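Local coordinates for protein putative endoribonuclease (Klebsiella pneumoniae, PDB 3LYB) that probably acts as an endoribonuclease of the L-PSP family in the YjgF-like clan, its substrate not being established, at residues 78-83 / 143-148; 95-100 / 112-117. All blocks are in the same frame, centred on the assembly; numbering follows the deposited sequence.

Both contacts are buried and lay a helix on the same face of one mixed sheet, contact 1 through helix 60-85 on strand 141-148, contact 2 through helix 107-115 on the neighbouring strand 94-101. Their centres lie about 9 Å apart, and along the chain contact 2 is nested inside the loop that contact 1 closes. Backbone bonds from E144 N to V98 O and from T146 N to K96 O tie the two strands, while V143 meets Q99 in the layer beneath the helices. Chemistry separates them: 78-83 and 143-148 meet through aliphatic carbons alone, whereas 95-100 and 112-117 add a buried amide and guanidinium to one apolar touch.

Contact 1: 78-83 / 143-148; sequences ESIRRT and VEATVW
I80 is the one residue of 78-83 that reaches strand 143-148, and it sets two methyls against two strand residues that point the same way. Its CD1 sits between them, 3.8 Å from CG1 of V143 and 4.1 Å from CB of A145, the side chains of I80 and V143 crossing at about a right angle. CG2 of I80 also meets A145, 4.1 Å from its CB. The torsions place both methyls on the strand side: CG1 stands anti to the carbonyl carbon (chi1 -76°), CG2 takes the place anti to the backbone N, and an extended chi2 of 162° carries CD1 out to V143. V143 in turn offers the methyl that stands anti to its own backbone N. A145 brings just a CB, and its CA is 7.3 Å from the CA of I80, the nearest such pair. L97 of the next strand touches both V143 and A145, extending the apolar layer.

The polar residues of 78-83 make no contact with 143-148. E78 gathers R81 and R82 into a salt-bridge network. R82 comes side-on and gives both NE and NH2 to OE2 of E78, on the anti side of the carboxylate; R81 NE meets E78 OE1 on the syn side, 35° out of the plane. T83 folds OG1 back to S79 O at 2.6 Å, meeting it from above the carbonyl plane, and T83 N bonds to the same oxygen. E144 points off the opposite face of the strand, where its carboxylate forms a salt bridge with K96 and a hydrogen bond with T126, both of a neighbouring subunit. Helix on one face, subunit interface on the other: this is the alpha/beta layering of the YjgF-like fold, whose sheets pack together in the oligomer.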
# COMPACT_ATOMS: atom_id res chain seq x y z
N GLU B 78 -33.80 -5.09 13.30
CA GLU B 78 -34.88 -4.66 14.18
C GLU B 78 -35.47 -3.31 13.77
O GLU B 78 -36.68 -3.10 13.90
CB GLU B 78 -34.43 -4.66 15.64
CG GLU B 78 -35.45 -4.11 16.67
CD GLU B 78 -36.67 -5.03 16.91
OE1 GLU B 78 -36.67 -6.20 16.45
OE2 GLU B 78 -37.63 -4.56 17.57
N SER B 79 -34.64 -2.40 13.27
CA SER B 79 -35.14 -1.13 12.73
C SER B 79 -36.10 -1.40 11.59
O SER B 79 -37.17 -0.81 11.52
CB SER B 79 -34.00 -0.26 12.20
OG SER B 79 -33.19 0.20 13.26
N ILE B 80 -35.71 -2.30 10.70
CA ILE B 80 -36.53 -2.66 9.57
C ILE B 80 -37.84 -3.15 10.11
O ILE B 80 -38.87 -2.60 9.77
CB ILE B 80 -35.83 -3.68 8.62
CG1 ILE B 80 -34.78 -2.95 7.78
CG2 ILE B 80 -36.83 -4.33 7.68
CD1 ILE B 80 -33.75 -3.86 7.13
N ARG B 81 -37.80 -4.12 11.02
CA ARG B 81 -39.02 -4.61 11.65
C ARG B 81 -39.88 -3.47 12.17
O ARG B 81 -41.02 -3.32 11.74
CB ARG B 81 -38.73 -5.61 12.76
CG ARG B 81 -39.89 -6.54 13.05
CD ARG B 81 -39.56 -7.57 14.16
NE ARG B 81 -39.33 -6.98 15.49
CZ ARG B 81 -40.17 -6.16 16.12
NH1 ARG B 81 -41.31 -5.77 15.55
NH2 ARG B 81 -39.88 -5.70 17.32
N ARG B 82 -39.35 -2.63 13.05
CA ARG B 82 -40.15 -1.55 13.62
C ARG B 82 -40.72 -0.60 12.59
O ARG B 82 -41.85 -0.13 12.74
CB ARG B 82 -39.39 -0.79 14.70
CG ARG B 82 -39.60 -1.39 16.05
CD ARG B 82 -38.67 -0.79 17.08
NE ARG B 82 -38.13 -1.86 17.93
CZ ARG B 82 -37.29 -1.68 18.94
NH1 ARG B 82 -36.86 -0.47 19.27
NH2 ARG B 82 -36.87 -2.74 19.63
N THR B 83 -39.95 -0.31 11.55
CA THR B 83 -40.40 0.57 10.48
C THR B 83 -41.55 -0.11 9.75
O THR B 83 -42.64 0.45 9.61
CB THR B 83 -39.26 0.87 9.51
OG1 THR B 83 -38.09 1.25 10.26
CG2 THR B 83 -39.63 1.98 8.53
N VAL B 143 -28.47 -2.33 5.40
CA VAL B 143 -29.49 -3.11 4.66
C VAL B 143 -30.57 -2.24 4.08
O VAL B 143 -31.03 -1.31 4.73
CB VAL B 143 -30.18 -4.19 5.52
CG1 VAL B 143 -31.14 -5.00 4.66
CG2 VAL B 143 -29.17 -5.11 6.14
N GLU B 144 -30.95 -2.52 2.85
CA GLU B 144 -32.04 -1.82 2.17
C GLU B 144 -33.19 -2.80 1.97
O GLU B 144 -32.99 -3.91 1.50
CB GLU B 144 -31.56 -1.28 0.82
CG GLU B 144 -32.62 -0.57 -0.03
CD GLU B 144 -32.26 -0.53 -1.51
OE1 GLU B 144 -31.29 0.18 -1.87
OE2 GLU B 144 -32.93 -1.20 -2.35
N ALA B 145 -34.39 -2.39 2.33
CA ALA B 145 -35.52 -3.29 2.34
C ALA B 145 -36.60 -2.84 1.38
O ALA B 145 -36.91 -1.65 1.26
CB ALA B 145 -36.09 -3.43 3.76
N THR B 146 -37.19 -3.80 0.70
CA THR B 146 -38.38 -3.54 -0.08
C THR B 146 -39.55 -4.42 0.40
O THR B 146 -39.41 -5.62 0.64
CB THR B 146 -38.10 -3.68 -1.57
OG1 THR B 146 -36.97 -2.86 -1.89
CG2 THR B 146 -39.29 -3.22 -2.37
N VAL B 147 -40.71 -3.79 0.54
CA VAL B 147 -41.88 -4.43 1.12
C VAL B 147 -43.04 -4.58 0.10
O VAL B 147 -43.33 -3.64 -0.66
CB VAL B 147 -42.35 -3.68 2.38
CG1 VAL B 147 -43.13 -4.58 3.26
CG2 VAL B 147 -41.17 -3.19 3.18
N TRP B 148 -43.66 -5.76 0.06
CA TRP B 148 -44.94 -5.95 -0.65
C TRP B 148 -46.06 -6.11 0.34
O TRP B 148 -46.09 -7.04 1.14
CB TRP B 148 -44.89 -7.15 -1.58
CG TRP B 148 -46.07 -7.27 -2.55
CD1 TRP B 148 -46.40 -6.40 -3.55
CD2 TRP B 148 -47.01 -8.34 -2.62
NE1 TRP B 148 -47.49 -6.87 -4.25
CE2 TRP B 148 -47.90 -8.05 -3.69
CE3 TRP B 148 -47.20 -9.52 -1.88
CZ2 TRP B 148 -48.97 -8.90 -4.03
CZ3 TRP B 148 -48.26 -10.37 -2.22
CH2 TRP B 148 -49.13 -10.05 -3.29

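Contact 2: 95-100 / 112-117; sequences IKLVQY and RVRKLF
Q99 and R114 meet between strand 94-101 and helix 107-115, where the amide oxygen OE1 of Q99 receives a weak hydrogen bond from NH1 of R114, 3.2 Å long and bent to 123° at the hydrogen. The side chains cross at about a right angle, with amide and guanidinium planes 42° apart, and the oxygen approaches the guanidinium obliquely. Stronger partners hold both groups: Y110 OH bonds to Q99 OE1, S125 OG is shared by Q99 NE2 and R114 NH1, and NE2 also bonds to T126 O. R114 starts with CG anti to the backbone N (chi1 -164°) and bends at chi3, which carries its tip across to Q99.

S125 and T126 lie on strand 124-129, so this polar cluster ties all three elements of the beta-alpha-beta unit 94-101, 107-115 and 124-129. Against that buried, bonded end, the rest of the contact is slight: CD1 of L97 lies 4.1 Å from CD of R114 as the two chains slide past each other in opposite directions. The closest CA pair, L97 and R114, stands 10.7 Å apart, and the side chains of L97, Q99 and R114 bridge the distance. Apolar packing continues to the side, where V113 meets L70 and L77 of helix 60-85. On the solvent side of the helix K115 is exposed, its NZ paired with E59 of a neighbouring subunit.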
# COMPACT_ATOMS: atom_id res chain seq x y z
N ILE B 95 -39.89 -8.63 1.24
CA ILE B 95 -39.49 -9.67 0.29
C ILE B 95 -38.08 -9.53 -0.32
O ILE B 95 -37.50 -10.52 -0.81
CB ILE B 95 -40.49 -9.81 -0.89
CG1 ILE B 95 -40.68 -8.46 -1.56
CG2 ILE B 95 -41.82 -10.41 -0.41
CD1 ILE B 95 -40.52 -8.51 -3.03
N LYS B 96 -37.53 -8.32 -0.32
CA LYS B 96 -36.22 -8.07 -0.93
C LYS B 96 -35.33 -7.38 0.08
O LYS B 96 -35.74 -6.43 0.75
CB LYS B 96 -36.39 -7.21 -2.18
CG LYS B 96 -35.18 -7.07 -3.10
CD LYS B 96 -35.27 -5.74 -3.85
CE LYS B 96 -34.72 -5.79 -5.26
NZ LYS B 96 -33.28 -6.10 -5.25
N LEU B 97 -34.12 -7.89 0.22
CA LEU B 97 -33.09 -7.16 0.98
C LEU B 97 -31.85 -6.93 0.12
O LEU B 97 -31.38 -7.86 -0.56
CB LEU B 97 -32.70 -7.90 2.25
CG LEU B 97 -33.75 -8.10 3.35
CD1 LEU B 97 -33.03 -8.75 4.49
CD2 LEU B 97 -34.43 -6.82 3.80
N VAL B 98 -31.34 -5.70 0.14
CA VAL B 98 -30.00 -5.45 -0.40
C VAL B 98 -29.06 -5.17 0.79
O VAL B 98 -29.29 -4.23 1.56
CB VAL B 98 -29.95 -4.35 -1.51
CG1 VAL B 98 -28.55 -4.22 -2.05
CG2 VAL B 98 -30.88 -4.69 -2.65
N GLN B 99 -28.05 -6.01 0.95
CA GLN B 99 -27.15 -5.92 2.09
C GLN B 99 -25.71 -5.58 1.71
O GLN B 99 -25.07 -6.29 0.94
CB GLN B 99 -27.18 -7.23 2.87
CG GLN B 99 -28.56 -7.54 3.48
CD GLN B 99 -29.00 -8.95 3.20
OE1 GLN B 99 -29.51 -9.62 4.07
NE2 GLN B 99 -28.81 -9.41 1.96
N TYR B 100 -25.21 -4.49 2.29
CA TYR B 100 -23.91 -3.92 1.98
C TYR B 100 -22.94 -4.08 3.15
O TYR B 100 -23.22 -3.65 4.25
CB TYR B 100 -24.10 -2.43 1.72
CG TYR B 100 -24.99 -2.08 0.54
CD1 TYR B 100 -24.51 -2.18 -0.76
CD2 TYR B 100 -26.30 -1.64 0.73
CE1 TYR B 100 -25.29 -1.86 -1.85
CE2 TYR B 100 -27.11 -1.30 -0.36
CZ TYR B 100 -26.59 -1.40 -1.65
OH TYR B 100 -27.35 -1.08 -2.76
N ARG B 112 -26.40 -15.40 10.88
CA ARG B 112 -26.94 -15.90 12.15
C ARG B 112 -28.12 -15.01 12.53
O ARG B 112 -29.24 -15.49 12.72
CB ARG B 112 -25.85 -15.93 13.25
CG ARG B 112 -26.39 -16.03 14.69
CD ARG B 112 -25.27 -15.90 15.77
NE ARG B 112 -24.23 -16.92 15.62
CZ ARG B 112 -23.00 -16.86 16.15
NH1 ARG B 112 -22.62 -15.85 16.91
NH2 ARG B 112 -22.15 -17.84 15.93
N VAL B 113 -27.87 -13.70 12.59
CA VAL B 113 -28.88 -12.73 12.99
C VAL B 113 -30.10 -12.73 12.07
O VAL B 113 -31.24 -12.64 12.55
CB VAL B 113 -28.27 -11.33 13.09
CG1 VAL B 113 -29.29 -10.33 13.61
CG2 VAL B 113 -27.07 -11.36 14.01
N ARG B 114 -29.88 -12.83 10.77
CA ARG B 114 -30.99 -12.74 9.83
C ARG B 114 -31.96 -13.89 10.03
O ARG B 114 -33.17 -13.70 9.95
CB ARG B 114 -30.54 -12.66 8.38
CG ARG B 114 -31.65 -12.20 7.48
CD ARG B 114 -31.30 -12.17 6.03
NE ARG B 114 -30.66 -13.39 5.58
CZ ARG B 114 -30.19 -13.58 4.34
NH1 ARG B 114 -30.33 -12.62 3.42
NH2 ARG B 114 -29.60 -14.72 4.02
N LYS B 115 -31.44 -15.08 10.30
CA LYS B 115 -32.27 -16.23 10.66
C LYS B 115 -33.29 -15.93 11.79
O LYS B 115 -34.45 -16.36 11.72
CB LYS B 115 -31.40 -17.40 11.07
CG LYS B 115 -30.85 -18.19 9.92
CD LYS B 115 -29.93 -19.30 10.46
CE LYS B 115 -29.13 -19.97 9.34
NZ LYS B 115 -27.87 -20.59 9.86
N LEU B 116 -32.85 -15.18 12.81
CA LEU B 116 -33.74 -14.79 13.90
C LEU B 116 -34.95 -13.96 13.46
O LEU B 116 -35.88 -13.80 14.23
CB LEU B 116 -32.98 -14.03 15.00
CG LEU B 116 -31.64 -14.54 15.56
CD1 LEU B 116 -31.06 -13.53 16.54
CD2 LEU B 116 -31.73 -15.92 16.19
N PHE B 117 -34.92 -13.40 12.26
CA PHE B 117 -36.01 -12.52 11.81
C PHE B 117 -36.84 -13.18 10.72
O PHE B 117 -37.97 -12.76 10.45
CB PHE B 117 -35.46 -11.20 11.27
CG PHE B 117 -34.96 -10.28 12.32
CD1 PHE B 117 -33.70 -10.47 12.88
CD2 PHE B 117 -35.73 -9.21 12.73
CE1 PHE B 117 -33.25 -9.62 13.87
CE2 PHE B 117 -35.29 -8.35 13.70
CZ PHE B 117 -34.04 -8.54 14.27